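Local coordinates for glycosyl hydrolase family 2, TIM barrel domain protein (Faecalibacterium prausnitzii A2-165, PDB 6ED2), which probably hydrolyses beta-glucuronides, as one of the drug-reactivating beta-glucuronidases that bacteria contribute to the human gut, at residues 52-57 with 90-95; 82-87 with 587-592; 164-169 with 404-409; 414-419 with 450-455. All coordinates share one frame; numbering follows the deposited sequence.

Contact 1. Residues 52-57 with 90-95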
loop_
_atom_site.group_PDB
_atom_site.type_symbol
_atom_site.label_atom_id
_atom_site.label_comp_id
_atom_site.label_asym_id
_atom_site.label_seq_id
_atom_site.Cartn_x
_atom_site.Cartn_y
_atom_site.Cartn_z
ATOM N N PRO A 52 -26.170 -14.513 -24.987
ATOM C CA PRO A 52 -25.836 -13.304 -25.764
ATOM C C PRO A 52 -26.681 -13.136 -27.012
ATOM O O PRO A 52 -26.850 -12.005 -27.488
ATOM C CB PRO A 52 -24.352 -13.498 -26.110
ATOM C CG PRO A 52 -24.151 -14.972 -26.059
ATOM C CD PRO A 52 -25.043 -15.461 -24.938
ATOM N N GLU A 53 -27.223 -14.209 -27.565
ATOM C CA GLU A 53 -28.060 -14.089 -28.747
ATOM C C GLU A 53 -29.542 -14.007 -28.404
ATOM O O GLU A 53 -30.372 -14.015 -29.317
ATOM C CB GLU A 53 -27.785 -15.254 -29.700
ATOM C CG GLU A 53 -26.363 -15.253 -30.271
ATOM C CD GLU A 53 -26.012 -13.953 -30.984
ATOM O OE1 GLU A 53 -26.776 -13.533 -31.884
ATOM O OE2 GLU A 53 -24.971 -13.350 -30.637
ATOM N N SER A 54 -29.884 -13.914 -27.116
ATOM C CA SER A 54 -31.276 -13.803 -26.658
ATOM C C SER A 54 -32.181 -14.856 -27.305
ATOM O O SER A 54 -33.285 -14.565 -27.772
ATOM C CB SER A 54 -31.824 -12.393 -26.894
ATOM O OG SER A 54 -31.181 -11.459 -26.049
ATOM N N LYS A 55 -31.705 -16.098 -27.316
ATOM C CA LYS A 55 -32.423 -17.193 -27.953
ATOM C C LYS A 55 -33.034 -18.183 -26.969
ATOM O O LYS A 55 -33.709 -19.122 -27.400
ATOM C CB LYS A 55 -31.490 -17.933 -28.918
ATOM C CG LYS A 55 -30.405 -18.748 -28.260
ATOM C CD LYS A 55 -29.388 -19.203 -29.319
ATOM C CE LYS A 55 -28.539 -20.386 -28.835
ATOM N NZ LYS A 55 -27.177 -20.405 -29.463
ATOM N N GLY A 56 -32.862 -17.976 -25.664
ATOM C CA GLY A 56 -33.176 -19.030 -24.710
ATOM C C GLY A 56 -34.642 -19.430 -24.689
ATOM O O GLY A 56 -34.969 -20.608 -24.518
ATOM N N VAL A 57 -35.550 -18.457 -24.809
ATOM C CA VAL A 57 -36.970 -18.786 -24.707
ATOM C C VAL A 57 -37.376 -19.685 -25.865
ATOM O O VAL A 57 -37.928 -20.772 -25.664
ATOM C CB VAL A 57 -37.833 -17.512 -24.637
ATOM C CG1 VAL A 57 -39.325 -17.873 -24.626
ATOM C CG2 VAL A 57 -37.494 -16.708 -23.389
ATOM N N CYS A 90 -23.570 -7.690 -20.539
ATOM C CA CYS A 90 -24.779 -6.872 -20.511
ATOM C C CYS A 90 -25.800 -7.483 -21.461
ATOM O O CYS A 90 -25.547 -7.579 -22.666
ATOM C CB CYS A 90 -24.470 -5.421 -20.894
ATOM S SG CYS A 90 -25.894 -4.290 -20.682
ATOM N N GLY A 91 -26.925 -7.917 -20.923
ATOM C CA GLY A 91 -27.932 -8.548 -21.753
ATOM C C GLY A 91 -28.736 -9.550 -20.945
ATOM O O GLY A 91 -28.943 -9.369 -19.748
ATOM N N ASP A 92 -29.195 -10.590 -21.647
ATOM C CA ASP A 92 -29.968 -11.679 -21.048
ATOM C C ASP A 92 -29.042 -12.726 -20.428
ATOM O O ASP A 92 -28.024 -13.100 -21.023
ATOM C CB ASP A 92 -30.819 -12.376 -22.116
ATOM C CG ASP A 92 -32.041 -11.583 -22.542
ATOM O OD1 ASP A 92 -32.446 -10.614 -21.856
ATOM O OD2 ASP A 92 -32.605 -11.952 -23.590
ATOM N N PHE A 93 -29.418 -13.226 -19.249
ATOM C CA PHE A 93 -28.706 -14.321 -18.602
ATOM C C PHE A 93 -29.702 -15.142 -17.787
ATOM O O PHE A 93 -30.738 -14.634 -17.344
ATOM C CB PHE A 93 -27.548 -13.816 -17.704
ATOM C CG PHE A 93 -27.941 -12.710 -16.746
ATOM C CD1 PHE A 93 -28.288 -13.004 -15.430
ATOM C CD2 PHE A 93 -27.960 -11.373 -17.167
ATOM C CE1 PHE A 93 -28.649 -12.007 -14.532
ATOM C CE2 PHE A 93 -28.319 -10.355 -16.283
ATOM C CZ PHE A 93 -28.667 -10.674 -14.956
ATOM N N TRP A 94 -29.367 -16.419 -17.570
ATOM C CA TRP A 94 -30.296 -17.386 -16.994
ATOM C C TRP A 94 -29.755 -17.988 -15.705
ATOM O O TRP A 94 -28.574 -18.357 -15.615
ATOM C CB TRP A 94 -30.588 -18.526 -17.976
ATOM C CG TRP A 94 -31.309 -18.144 -19.242
ATOM C CD1 TRP A 94 -30.790 -17.494 -20.313
ATOM C CD2 TRP A 94 -32.669 -18.447 -19.572
ATOM N NE1 TRP A 94 -31.743 -17.362 -21.298
ATOM C CE2 TRP A 94 -32.909 -17.936 -20.863
ATOM C CE3 TRP A 94 -33.711 -19.095 -18.898
ATOM C CZ2 TRP A 94 -34.154 -18.046 -21.495
ATOM C CZ3 TRP A 94 -34.935 -19.213 -19.521
ATOM C CH2 TRP A 94 -35.149 -18.690 -20.807
ATOM N N TYR A 95 -30.638 -18.102 -14.721
ATOM C CA TYR A 95 -30.419 -18.869 -13.508
ATOM C C TYR A 95 -31.368 -20.061 -13.508
ATOM O O TYR A 95 -32.494 -19.975 -14.011
ATOM C CB TYR A 95 -30.672 -18.024 -12.261
ATOM C CG TYR A 95 -29.575 -17.060 -11.889
ATOM C CD1 TYR A 95 -28.723 -17.339 -10.828
ATOM C CD2 TYR A 95 -29.412 -15.851 -12.566
ATOM C CE1 TYR A 95 -27.727 -16.461 -10.460
ATOM C CE2 TYR A 95 -28.399 -14.954 -12.204
ATOM C CZ TYR A 95 -27.559 -15.271 -11.153
ATOM O OH TYR A 95 -26.550 -14.406 -10.774
HETATM O O HOH W 1 -28.554 -10.869 -24.487
#
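Gly56 lies against the indole of Trp94 where the turn 52-57 meets strand 92-101, within the antiparallel jelly-roll beta-sandwich that forms the sugar-binding domain of family 2 glycosidases. This end of the contact is tight. Gly56 CA approaches Trp94 CZ2 to 3.5 Å, and a beta carbon built on Gly56 would clash with that same CZ2, so the close approach depends on the missing side chain. The next residue continues the packing: Val57 N reaches the edge of the indole near its plane, 3.6 Å from Trp94 CZ2, while Val57 CG2 touches Trp94 CH2 at 4.0 Å, the two side chains crossing at about a right angle. Trp94 holds CG anti to its carbonyl carbon (chi1 -65°), which carries the six-membered ring to this glycine-valine step. Its NE1 is tied to Asp51 OD2, which also receives Gly56 N, and this fixes the indole and the turn relative to each other.

The other end is polar and looser, with Ser54 at the protein surface. Ser54 OG donates to Asp92 OD2 at 2.9 Å, arriving from above the carboxylate plane, 58° out of it, while Asp92 OD1 is held by Asn161 ND2. A single water links the Ser54 side chain to the backbone of Asp92, accepting from Asp92 N at 2.9 Å and donating to Ser54 OG at 3.1 Å.

Contact 2. Residues 82-87 with 587-592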
loop_
_atom_site.group_PDB
_atom_site.type_symbol
_atom_site.label_atom_id
_atom_site.label_comp_id
_atom_site.label_asym_id
_atom_site.label_seq_id
_atom_site.Cartn_x
_atom_site.Cartn_y
_atom_site.Cartn_z
ATOM N N THR A 82 -12.903 -14.493 -13.821
ATOM C CA THR A 82 -11.566 -13.951 -14.019
ATOM C C THR A 82 -11.402 -13.187 -15.324
ATOM O O THR A 82 -10.353 -12.565 -15.518
ATOM C CB THR A 82 -10.525 -15.072 -13.968
ATOM O OG1 THR A 82 -10.911 -16.110 -14.870
ATOM C CG2 THR A 82 -10.431 -15.632 -12.550
ATOM N N ASP A 83 -12.393 -13.216 -16.221
ATOM C CA ASP A 83 -12.328 -12.523 -17.508
ATOM C C ASP A 83 -13.283 -11.329 -17.534
ATOM O O ASP A 83 -14.377 -11.381 -16.959
ATOM C CB ASP A 83 -12.669 -13.474 -18.652
ATOM C CG ASP A 83 -14.120 -13.904 -18.625
ATOM O OD1 ASP A 83 -14.537 -14.516 -17.623
ATOM O OD2 ASP A 83 -14.850 -13.623 -19.597
ATOM N N LYS A 84 -12.876 -10.263 -18.236
ATOM C CA LYS A 84 -13.628 -9.011 -18.205
ATOM C C LYS A 84 -14.940 -9.092 -18.999
ATOM O O LYS A 84 -15.914 -8.415 -18.647
ATOM C CB LYS A 84 -12.743 -7.864 -18.722
ATOM C CG LYS A 84 -13.392 -6.480 -18.624
ATOM C CD LYS A 84 -12.431 -5.362 -18.988
ATOM C CE LYS A 84 -11.229 -5.355 -18.069
ATOM N NZ LYS A 84 -10.593 -4.011 -18.028
ATOM N N ALA A 85 -14.991 -9.905 -20.064
ATOM C CA ALA A 85 -16.217 -10.022 -20.853
ATOM C C ALA A 85 -17.373 -10.540 -20.006
ATOM O O ALA A 85 -18.518 -10.108 -20.173
ATOM C CB ALA A 85 -15.997 -10.938 -22.058
ATOM N N SER A 86 -17.096 -11.466 -19.093
ATOM C CA SER A 86 -18.140 -11.939 -18.194
ATOM C C SER A 86 -18.451 -10.902 -17.127
ATOM O O SER A 86 -19.623 -10.683 -16.794
ATOM C CB SER A 86 -17.714 -13.257 -17.546
ATOM O OG SER A 86 -17.452 -14.236 -18.538
ATOM N N ARG A 87 -17.418 -10.253 -16.570
ATOM C CA ARG A 87 -17.686 -9.222 -15.569
ATOM C C ARG A 87 -18.572 -8.129 -16.148
ATOM O O ARG A 87 -19.505 -7.664 -15.485
ATOM C CB ARG A 87 -16.390 -8.621 -15.027
ATOM C CG ARG A 87 -16.609 -7.686 -13.836
ATOM C CD ARG A 87 -15.419 -6.724 -13.643
ATOM N NE ARG A 87 -15.449 -5.633 -14.608
ATOM C CZ ARG A 87 -14.384 -4.941 -15.024
ATOM N NH1 ARG A 87 -13.168 -5.211 -14.565
ATOM N NH2 ARG A 87 -14.537 -3.958 -15.909
ATOM N N THR A 587 -17.213 1.101 -8.793
ATOM C CA THR A 587 -17.787 1.922 -9.856
ATOM C C THR A 587 -17.372 1.323 -11.190
ATOM O O THR A 587 -16.572 0.390 -11.250
ATOM C CB THR A 587 -17.298 3.372 -9.764
ATOM O OG1 THR A 587 -15.899 3.411 -10.092
ATOM C CG2 THR A 587 -17.505 3.929 -8.348
ATOM N N THR A 588 -17.894 1.883 -12.273
ATOM C CA THR A 588 -17.360 1.551 -13.584
ATOM C C THR A 588 -15.917 2.039 -13.700
ATOM O O THR A 588 -15.460 2.882 -12.921
ATOM C CB THR A 588 -18.212 2.183 -14.683
ATOM O OG1 THR A 588 -18.314 3.586 -14.428
ATOM C CG2 THR A 588 -19.612 1.582 -14.677
ATOM N N GLU A 589 -15.193 1.487 -14.675
ATOM C CA GLU A 589 -13.807 1.886 -14.897
ATOM C C GLU A 589 -13.735 3.325 -15.398
ATOM O O GLU A 589 -14.609 3.790 -16.126
ATOM C CB GLU A 589 -13.129 0.976 -15.921
ATOM C CG GLU A 589 -12.932 -0.463 -15.480
ATOM C CD GLU A 589 -11.956 -1.234 -16.374
ATOM O OE1 GLU A 589 -10.876 -0.696 -16.723
ATOM O OE2 GLU A 589 -12.274 -2.387 -16.733
ATOM N N GLY A 590 -12.673 4.026 -15.004
ATOM C CA GLY A 590 -12.429 5.381 -15.502
ATOM C C GLY A 590 -11.167 5.962 -14.895
ATOM O O GLY A 590 -10.671 5.496 -13.858
ATOM N N ILE A 591 -10.665 7.016 -15.546
ATOM C CA ILE A 591 -9.428 7.607 -15.039
ATOM C C ILE A 591 -9.651 8.279 -13.690
ATOM O O ILE A 591 -8.690 8.492 -12.949
ATOM C CB ILE A 591 -8.795 8.605 -16.038
ATOM C CG1 ILE A 591 -9.642 9.867 -16.208
ATOM C CG2 ILE A 591 -8.529 7.963 -17.407
ATOM C CD1 ILE A 591 -8.970 10.898 -17.121
ATOM N N LEU A 592 -10.895 8.608 -13.343
ATOM C CA LEU A 592 -11.193 9.260 -12.072
ATOM C C LEU A 592 -11.367 8.285 -10.917
ATOM O O LEU A 592 -11.541 8.730 -9.779
ATOM C CB LEU A 592 -12.479 10.073 -12.194
ATOM C CG LEU A 592 -12.376 11.310 -13.067
ATOM C CD1 LEU A 592 -13.780 11.803 -13.387
ATOM C CD2 LEU A 592 -11.598 12.348 -12.300
#
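Lys84 and Arg87 both swing CG away from the backbone N, into the trans position (chi1 -175° and -172°), and each chain then bends at chi3, which brings two cationic ends from the short helix 84-87 to the carboxylate of Glu589. Glu589 extends beyond CG to meet them, coming from the direction opposite to that of Lys84. One oxygen takes both bonds: Lys84 NZ donates to the syn lone pair of Glu589 OE2 at 2.7 Å, and Arg87 NH2 to the anti lone pair of the same OE2 at 2.9 Å. The arginine bond is nearly straight (177°) and lies in the guanidinium plane, which stands steeply to the carboxylate. Lys84 CG rests over one face of that guanidinium, offset toward its rim, and Arg87 NE is held by Tyr191 OH. Upstream, Asp83 N-caps the helix by accepting Ser86 N at OD2, 3.2 Å away.

The network joins the sugar-binding domain to a loop of the TIM barrel, and it sits at a subunit interface. Ser549 O of the second subunit receives both Lys84 NZ and Arg87 NH1, and Met551 N of that subunit donates to Glu589 OE1. A glutamine in place of Glu589 would probably deprive Lys84 NZ and Arg87 NH2 of the negative charge they share. Two cations on one oxygen are likely to keep this carboxylate ionised; the ion pairs join two domains of one chain, whereas the second subunit is met through backbone atoms.

Contact 3. Residues 164-169 with 404-409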
loop_
_atom_site.group_PDB
_atom_site.type_symbol
_atom_site.label_atom_id
_atom_site.label_comp_id
_atom_site.label_asym_id
_atom_site.label_seq_id
_atom_site.Cartn_x
_atom_site.Cartn_y
_atom_site.Cartn_z
ATOM N N LEU A 164 -29.510 -1.259 -19.410
ATOM C CA LEU A 164 -29.918 0.035 -18.896
ATOM C C LEU A 164 -30.648 0.847 -19.966
ATOM O O LEU A 164 -30.358 0.744 -21.160
ATOM C CB LEU A 164 -28.695 0.802 -18.403
ATOM C CG LEU A 164 -27.958 0.152 -17.227
ATOM C CD1 LEU A 164 -26.762 1.003 -16.832
ATOM C CD2 LEU A 164 -28.906 -0.069 -16.041
ATOM N N SER A 165 -31.593 1.673 -19.523
ATOM C CA SER A 165 -32.301 2.584 -20.421
ATOM C C SER A 165 -32.673 3.838 -19.643
ATOM O O SER A 165 -32.434 3.938 -18.435
ATOM C CB SER A 165 -33.556 1.937 -21.015
ATOM O OG SER A 165 -34.587 1.959 -20.038
ATOM N N GLU A 166 -33.283 4.792 -20.348
ATOM C CA GLU A 166 -33.721 6.048 -19.764
ATOM C C GLU A 166 -35.139 5.977 -19.200
ATOM O O GLU A 166 -35.665 7.003 -18.752
ATOM C CB GLU A 166 -33.624 7.172 -20.801
ATOM C CG GLU A 166 -32.225 7.326 -21.373
ATOM C CD GLU A 166 -32.068 8.552 -22.266
ATOM O OE1 GLU A 166 -33.094 9.097 -22.731
ATOM O OE2 GLU A 166 -30.909 8.987 -22.470
ATOM N N THR A 167 -35.770 4.801 -19.208
ATOM C CA THR A 167 -37.108 4.661 -18.646
ATOM C C THR A 167 -37.137 3.785 -17.396
ATOM O O THR A 167 -38.226 3.438 -16.925
ATOM C CB THR A 167 -38.079 4.110 -19.699
ATOM O OG1 THR A 167 -37.511 2.956 -20.326
ATOM C CG2 THR A 167 -38.358 5.155 -20.762
ATOM N N MET A 168 -35.983 3.447 -16.826
ATOM C CA MET A 168 -35.914 2.563 -15.670
ATOM C C MET A 168 -35.195 3.245 -14.512
ATOM O O MET A 168 -34.510 4.257 -14.668
ATOM C CB MET A 168 -35.178 1.262 -16.017
ATOM C CG MET A 168 -33.726 1.521 -16.419
ATOM S SD MET A 168 -32.750 0.028 -16.684
ATOM C CE MET A 168 -32.421 -0.483 -14.980
ATOM N N LEU A 169 -35.338 2.644 -13.338
ATOM C CA LEU A 169 -34.602 3.033 -12.153
ATOM C C LEU A 169 -33.638 1.913 -11.785
ATOM O O LEU A 169 -34.097 0.818 -11.417
ATOM C CB LEU A 169 -35.565 3.304 -11.007
ATOM C CG LEU A 169 -36.411 4.575 -11.025
ATOM C CD1 LEU A 169 -37.522 4.542 -12.076
ATOM C CD2 LEU A 169 -37.006 4.710 -9.652
ATOM N N PHE A 404 -36.127 16.063 -17.906
ATOM C CA PHE A 404 -37.559 15.889 -17.719
ATOM C C PHE A 404 -38.393 16.447 -18.877
ATOM O O PHE A 404 -39.622 16.502 -18.768
ATOM C CB PHE A 404 -37.982 16.501 -16.382
ATOM C CG PHE A 404 -37.412 15.766 -15.195
ATOM C CD1 PHE A 404 -37.760 14.440 -14.953
ATOM C CD2 PHE A 404 -36.489 16.376 -14.357
ATOM C CE1 PHE A 404 -37.218 13.731 -13.884
ATOM C CE2 PHE A 404 -35.941 15.681 -13.274
ATOM C CZ PHE A 404 -36.302 14.348 -13.037
ATOM N N GLU A 405 -37.763 16.822 -19.988
ATOM C CA GLU A 405 -38.489 17.116 -21.217
ATOM C C GLU A 405 -38.518 15.939 -22.173
ATOM O O GLU A 405 -39.146 16.042 -23.231
ATOM C CB GLU A 405 -37.865 18.305 -21.965
ATOM C CG GLU A 405 -37.558 19.522 -21.125
ATOM C CD GLU A 405 -36.993 20.657 -21.969
ATOM O OE1 GLU A 405 -35.751 20.763 -22.119
ATOM O OE2 GLU A 405 -37.810 21.437 -22.499
ATOM N N LYS A 406 -37.819 14.851 -21.862
ATOM C CA LYS A 406 -37.726 13.756 -22.813
ATOM C C LYS A 406 -39.109 13.177 -23.081
ATOM O O LYS A 406 -39.973 13.143 -22.202
ATOM C CB LYS A 406 -36.777 12.661 -22.293
ATOM C CG LYS A 406 -35.296 13.051 -22.288
ATOM C CD LYS A 406 -34.435 11.955 -21.644
ATOM C CE LYS A 406 -32.957 12.256 -21.776
ATOM N NZ LYS A 406 -32.398 11.698 -23.040
ATOM N N GLU A 407 -39.315 12.740 -24.323
ATOM C CA GLU A 407 -40.539 12.038 -24.687
ATOM C C GLU A 407 -40.794 10.829 -23.794
ATOM O O GLU A 407 -41.945 10.441 -23.596
ATOM C CB GLU A 407 -40.463 11.592 -26.154
ATOM C CG GLU A 407 -39.289 10.626 -26.433
ATOM C CD GLU A 407 -39.099 10.239 -27.911
ATOM O OE1 GLU A 407 -39.875 10.701 -28.785
ATOM O OE2 GLU A 407 -38.153 9.458 -28.189
ATOM N N THR A 408 -39.742 10.211 -23.258
ATOM C CA THR A 408 -39.883 8.969 -22.510
ATOM C C THR A 408 -40.260 9.194 -21.052
ATOM O O THR A 408 -40.498 8.219 -20.336
ATOM C CB THR A 408 -38.579 8.178 -22.596
ATOM O OG1 THR A 408 -37.478 9.042 -22.285
ATOM C CG2 THR A 408 -38.387 7.619 -23.998
ATOM N N THR A 409 -40.322 10.449 -20.610
ATOM C CA THR A 409 -40.643 10.771 -19.221
ATOM C C THR A 409 -41.910 10.103 -18.685
ATOM O O THR A 409 -41.889 9.668 -17.519
ATOM C CB THR A 409 -40.733 12.304 -19.077
ATOM O OG1 THR A 409 -39.537 12.909 -19.594
ATOM C CG2 THR A 409 -40.947 12.732 -17.610
#
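Glu166 and Lys406 cross at about a right angle, linking a loop of the sugar-binding domain (164-169) to the loop that leads into helix 409-427 of the TIM barrel. Lys406 runs extended until chi4, where a turn of -89° swings NZ toward the carboxylate. NZ meets Glu166 OE1 at 2.7 Å, on the syn side and 26° out of the carboxylate plane, and this is a salt bridge. The second oxygen, Glu166 OE2, is bonded to Tyr187 OH, so the carboxylate is gripped from the barrel loop and from its own domain.

Beside the charged pair, Thr167 and Thr408 also cross roughly perpendicularly, but through carbon: Thr167 CG2 presses on Thr408 CB at 3.5 Å. The methyl stands anti to the carbonyl carbon of Thr167, leaving OG1 turned to Ser165 OG, 3.1 Å away, in a hydrogen bond within the loop. Across the contact, a type I turn from Lys406 to Thr409 sets the backbone; Lys406 O receives both Thr409 N and Thr409 OG1, the latter at 2.7 Å.

Between these two segments the contact thus consists of one ion pair and one methyl contact at the surface, where solvent would probably weaken the charge attraction.

Contact 4. Residues 414-419 with 450-455; sequences KNHKAA and EEYFKP
His416 and Tyr452 join two neighbouring helices of the TIM barrel through ring edges. In His416, CG stands anti to the backbone N (chi1 -164°), which aims the imidazole at the facing helix. Along the side chain, CB lies 3.4 Å from Tyr452 OH and CG lies 3.5 Å from that same oxygen. ND1 then makes the polar contact, a hydrogen bond of 2.9 Å to Tyr452 OH, which sits at the imidazole edge, in its plane. CE1 approaches Tyr452 CE2 at 4.0 Å, and NE2 at the far side forms a weak hydrogen bond with Leu438 O. The ring planes are inclined by 50° and meet rim to rim, neither over the other's face. A leucine in place of His416 would probably leave the buried Tyr452 hydroxyl without its mate across the helices. One residue on, the extended chain of Lys417 crosses Pro455, with Lys417 CE 4.1 Å from Pro455 CB.

Both rings also pack on Leu439 of strand 433-440, the strand that lies between helices 409-427 and 449-463 in the chain, so the pair bridges consecutive helices over a strand of the barrel wall, with Phe404 beside the tyrosine.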
loop_
_atom_site.group_PDB
_atom_site.type_symbol
_atom_site.label_atom_id
_atom_site.label_comp_id
_atom_site.label_asym_id
_atom_site.label_seq_id
_atom_site.Cartn_x
_atom_site.Cartn_y
_atom_site.Cartn_z
ATOM N N LYS A 414 -43.921 6.196 -14.643
ATOM C CA LYS A 414 -44.681 4.992 -14.309
ATOM C C LYS A 414 -43.835 4.006 -13.501
ATOM O O LYS A 414 -44.275 3.496 -12.464
ATOM C CB LYS A 414 -45.208 4.339 -15.589
ATOM C CG LYS A 414 -46.229 3.223 -15.366
ATOM C CD LYS A 414 -46.913 2.817 -16.680
ATOM C CE LYS A 414 -47.904 1.666 -16.489
ATOM N NZ LYS A 414 -47.201 0.356 -16.336
ATOM N N ASN A 415 -42.606 3.734 -13.961
ATOM C CA ASN A 415 -41.707 2.848 -13.221
ATOM C C ASN A 415 -41.306 3.456 -11.884
ATOM O O ASN A 415 -41.171 2.739 -10.885
ATOM C CB ASN A 415 -40.473 2.528 -14.070
ATOM C CG ASN A 415 -40.815 1.657 -15.273
ATOM O OD1 ASN A 415 -41.813 0.944 -15.262
ATOM N ND2 ASN A 415 -40.003 1.732 -16.323
ATOM N N HIS A 416 -41.133 4.778 -11.839
ATOM C CA HIS A 416 -40.780 5.438 -10.586
ATOM C C HIS A 416 -41.905 5.308 -9.564
ATOM O O HIS A 416 -41.662 5.017 -8.387
ATOM C CB HIS A 416 -40.443 6.901 -10.878
ATOM C CG HIS A 416 -39.702 7.599 -9.784
ATOM N ND1 HIS A 416 -38.955 8.738 -10.011
ATOM C CD2 HIS A 416 -39.617 7.353 -8.454
ATOM C CE1 HIS A 416 -38.444 9.163 -8.868
ATOM N NE2 HIS A 416 -38.825 8.338 -7.907
ATOM N N LYS A 417 -43.151 5.484 -10.008
ATOM C CA LYS A 417 -44.288 5.330 -9.107
ATOM C C LYS A 417 -44.379 3.906 -8.565
ATOM O O LYS A 417 -44.660 3.703 -7.379
ATOM C CB LYS A 417 -45.576 5.707 -9.835
ATOM C CG LYS A 417 -45.809 7.198 -9.946
ATOM C CD LYS A 417 -46.964 7.493 -10.899
ATOM C CE LYS A 417 -47.522 8.896 -10.665
ATOM N NZ LYS A 417 -48.576 9.277 -11.662
ATOM N N ALA A 418 -44.155 2.912 -9.424
ATOM C CA ALA A 418 -44.210 1.512 -9.001
ATOM C C ALA A 418 -43.138 1.201 -7.962
ATOM O O ALA A 418 -43.420 0.610 -6.914
ATOM C CB ALA A 418 -44.048 0.602 -10.218
ATOM N N ALA A 419 -41.892 1.596 -8.248
ATOM C CA ALA A 419 -40.809 1.415 -7.291
ATOM C C ALA A 419 -41.123 2.093 -5.966
ATOM O O ALA A 419 -40.926 1.505 -4.892
ATOM C CB ALA A 419 -39.504 1.954 -7.885
ATOM N N GLU A 450 -41.297 20.176 -12.249
ATOM C CA GLU A 450 -42.471 20.259 -11.386
ATOM C C GLU A 450 -43.530 19.244 -11.793
ATOM O O GLU A 450 -44.144 18.604 -10.934
ATOM C CB GLU A 450 -43.065 21.666 -11.411
ATOM C CG GLU A 450 -42.121 22.752 -10.974
ATOM C CD GLU A 450 -41.548 23.534 -12.157
ATOM O OE1 GLU A 450 -40.996 22.908 -13.123
ATOM O OE2 GLU A 450 -41.664 24.783 -12.112
ATOM N N GLU A 451 -43.770 19.092 -13.097
ATOM C CA GLU A 451 -44.748 18.109 -13.548
ATOM C C GLU A 451 -44.338 16.694 -13.144
ATOM O O GLU A 451 -45.196 15.831 -12.930
ATOM C CB GLU A 451 -44.926 18.205 -15.064
ATOM C CG GLU A 451 -45.573 19.524 -15.567
ATOM C CD GLU A 451 -44.599 20.718 -15.645
ATOM O OE1 GLU A 451 -43.425 20.624 -15.183
ATOM O OE2 GLU A 451 -45.020 21.774 -16.173
ATOM N N TYR A 452 -43.034 16.445 -13.022
ATOM C CA TYR A 452 -42.554 15.133 -12.611
ATOM C C TYR A 452 -42.616 14.977 -11.095
ATOM O O TYR A 452 -43.144 13.980 -10.596
ATOM C CB TYR A 452 -41.126 14.919 -13.132
ATOM C CG TYR A 452 -40.664 13.497 -13.024
ATOM C CD1 TYR A 452 -40.902 12.591 -14.051
ATOM C CD2 TYR A 452 -40.005 13.046 -11.891
ATOM C CE1 TYR A 452 -40.490 11.271 -13.954
ATOM C CE2 TYR A 452 -39.580 11.723 -11.787
ATOM C CZ TYR A 452 -39.834 10.844 -12.822
ATOM O OH TYR A 452 -39.437 9.541 -12.720
ATOM N N PHE A 453 -42.119 15.974 -10.350
ATOM C CA PHE A 453 -42.003 15.845 -8.896
ATOM C C PHE A 453 -43.366 15.829 -8.214
ATOM O O PHE A 453 -43.553 15.114 -7.217
ATOM C CB PHE A 453 -41.177 16.999 -8.313
ATOM C CG PHE A 453 -39.682 16.833 -8.441
ATOM C CD1 PHE A 453 -38.842 17.251 -7.418
ATOM C CD2 PHE A 453 -39.119 16.288 -9.581
ATOM C CE1 PHE A 453 -37.465 17.128 -7.538
ATOM C CE2 PHE A 453 -37.746 16.164 -9.714
ATOM C CZ PHE A 453 -36.919 16.577 -8.698
ATOM N N LYS A 454 -44.311 16.656 -8.693
ATOM C CA LYS A 454 -45.556 16.866 -7.950
ATOM C C LYS A 454 -46.301 15.559 -7.712
ATOM O O LYS A 454 -46.588 15.244 -6.545
ATOM C CB LYS A 454 -46.444 17.894 -8.669
ATOM C CG LYS A 454 -47.781 18.183 -7.964
ATOM C CD LYS A 454 -48.523 19.321 -8.694
ATOM C CE LYS A 454 -49.879 19.639 -8.067
ATOM N NZ LYS A 454 -50.926 19.108 -8.989
ATOM N N PRO A 455 -46.607 14.746 -8.726
ATOM C CA PRO A 455 -47.291 13.476 -8.431
ATOM C C PRO A 455 -46.451 12.515 -7.603
ATOM O O PRO A 455 -47.023 11.741 -6.830
ATOM C CB PRO A 455 -47.597 12.910 -9.823
ATOM C CG PRO A 455 -46.553 13.516 -10.706
ATOM C CD PRO A 455 -46.349 14.899 -10.175
#

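How the contacts relate
Contact 4 is the most interior in character: both helices belong to the TIM barrel, and buried rings share a hydrogen bond in place of a salt bridge. Contact 1 likewise stays within one domain, the sugar-binding sandwich, but runs from a packed indole to a hydrated surface. Contacts 2 and 3 instead join those two domains and rely on salt bridges, contact 3 at the surface and contact 2 also reaching the second subunit. Contacts 3 and 4 meet directly: Thr167 O probably accepts from Asn415 ND2, Phe404 packs on Tyr452, and Leu169 touches His416. Segments 82-87 and 90-95 are close neighbours in sequence, although the centres of contacts 1 and 2 lie about 21 Å apart.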